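PDB 2R7H: putative D-alanine N-acetyltransferase of GNAT family from Desulfovibrio desulfuricans subsp. desulfuricans, which probably transfers an acyl group, most likely acetyl from acetyl-CoA as in other GNAT enzymes, to an acceptor not firmly established. Local coordinates for residues A117-V120 / H121-L125. Sequence-based numbering, arbitrary orientation.
Sequences AEVV and HDVRL
Val-119 and Val-123, one turn apart on the helix 111-125, lie side by side and point the same way, CG1 of Val-119 standing 4.2 Å from CG2 of Val-123. This helix is the crossover of the beta-alpha-beta unit between the parallel strands 94-102 and 130-136 of the GNAT fold. Four successive i to i+4 backbone bonds hold this part of the helix, from His-121 N to Ala-117 O through to Arg-124 N to Val-120 O (2.9 Å). On the next flank, CG1 of Val-120 lies over one face of the Arg-124 guanidinium, 3.8 Å from CZ and offset toward its rim. A long side chain suits this place: its stem runs along the carbonyl of Val-120, CG 3.3 Å from that O, and carries the guanidinium past CG1, with NE hydrogen-bonded to the carbonyl O of Val-176. The buried valines face the sheet, Val-119 against Ala-83 and Leu-131, and both against Tyr-85; their compact branches suit close packing there. Polar residues occupy another side, where Glu-118 and Asp-122 both form salt bridges with Arg-24, which probably eases the repulsion between the two carboxylates. Asp-122 also steadies its neighbour: with CG of His-121 anti to the backbone N (chi1 164°), ND1 of His-121 donates in its ring plane to OD1 of Asp-122, 2.8 Å away, meeting that oxygen nearly end-on.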
loop_
_atom_site.group_PDB
_atom_site.type_symbol
_atom_site.label_atom_id
_atom_site.label_comp_id
_atom_site.label_asym_id
_atom_site.label_seq_id
_atom_site.Cartn_x
_atom_site.Cartn_y
_atom_site.Cartn_z
ATOM N N ALA B 117 14.078 14.293 10.090
ATOM C CA ALA B 117 15.361 13.830 10.639
ATOM C C ALA B 117 15.134 12.799 11.777
ATOM O O ALA B 117 15.851 11.797 11.899
ATOM C CB ALA B 117 16.215 15.018 11.097
ATOM N N GLU B 118 14.124 13.020 12.595
ATOM C CA GLU B 118 13.841 12.068 13.663
ATOM C C GLU B 118 13.313 10.718 13.132
ATOM O O GLU B 118 13.658 9.644 13.663
ATOM C CB GLU B 118 12.864 12.687 14.675
ATOM C CG GLU B 118 13.386 13.930 15.392
ATOM C CD GLU B 118 14.775 13.777 16.019
ATOM O OE1 GLU B 118 15.029 12.773 16.685
ATOM O OE2 GLU B 118 15.607 14.689 15.829
ATOM N N VAL B 119 12.433 10.766 12.122
ATOM C CA VAL B 119 11.917 9.550 11.521
ATOM C C VAL B 119 13.074 8.751 10.941
ATOM O O VAL B 119 13.124 7.543 11.102
ATOM C CB VAL B 119 10.877 9.856 10.410
ATOM C CG1 VAL B 119 10.633 8.630 9.567
ATOM C CG2 VAL B 119 9.569 10.475 11.066
ATOM N N VAL B 120 13.975 9.432 10.231
ATOM C CA VAL B 120 15.151 8.791 9.613
ATOM C C VAL B 120 16.063 8.153 10.667
ATOM O O VAL B 120 16.546 7.071 10.460
ATOM C CB VAL B 120 15.925 9.768 8.737
ATOM C CG1 VAL B 120 17.275 9.217 8.329
ATOM C CG2 VAL B 120 15.084 10.123 7.537
ATOM N N HIS B 121 16.237 8.823 11.805
ATOM C CA HIS B 121 17.008 8.300 12.922
ATOM C C HIS B 121 16.393 6.997 13.395
ATOM O O HIS B 121 17.078 5.988 13.562
ATOM C CB HIS B 121 16.987 9.317 14.063
ATOM C CG HIS B 121 17.408 8.772 15.388
ATOM N ND1 HIS B 121 16.523 8.162 16.252
ATOM C CD2 HIS B 121 18.607 8.782 16.022
ATOM C CE1 HIS B 121 17.162 7.797 17.351
ATOM N NE2 HIS B 121 18.426 8.171 17.238
ATOM N N ASP B 122 15.084 7.017 13.596
ATOM C CA ASP B 122 14.362 5.834 14.075
ATOM C C ASP B 122 14.376 4.655 13.134
ATOM O O ASP B 122 14.473 3.533 13.582
ATOM C CB ASP B 122 12.922 6.165 14.424
ATOM C CG ASP B 122 12.794 7.119 15.556
ATOM O OD1 ASP B 122 13.814 7.497 16.192
ATOM O OD2 ASP B 122 11.640 7.486 15.829
ATOM N N VAL B 123 14.229 4.931 11.838
ATOM C CA VAL B 123 14.250 3.935 10.783
ATOM C C VAL B 123 15.671 3.355 10.693
ATOM O O VAL B 123 15.833 2.154 10.533
ATOM C CB VAL B 123 13.770 4.522 9.433
ATOM C CG1 VAL B 123 14.128 3.624 8.282
ATOM C CG2 VAL B 123 12.263 4.798 9.486
ATOM N N ARG B 124 16.690 4.202 10.736
ATOM C CA ARG B 124 18.053 3.698 10.770
ATOM C C ARG B 124 18.291 2.726 11.950
ATOM O O ARG B 124 18.883 1.657 11.757
ATOM C CB ARG B 124 19.053 4.828 10.866
ATOM C CG ARG B 124 19.275 5.511 9.584
ATOM C CD ARG B 124 20.135 6.766 9.708
ATOM N NE ARG B 124 20.475 7.247 8.360
ATOM C CZ ARG B 124 20.994 8.442 8.062
ATOM N NH1 ARG B 124 21.114 9.425 8.969
ATOM N NH2 ARG B 124 21.278 8.693 6.782
ATOM N N LEU B 125 17.830 3.081 13.142
ATOM C CA LEU B 125 18.010 2.196 14.315
ATOM C C LEU B 125 17.422 0.805 14.246
ATOM O O LEU B 125 17.955 -0.114 14.852
ATOM C CB LEU B 125 17.539 2.840 15.627
ATOM C CG LEU B 125 18.589 3.680 16.345
ATOM C CD1 LEU B 125 19.267 4.685 15.409
ATOM C CD2 LEU B 125 17.962 4.331 17.558
#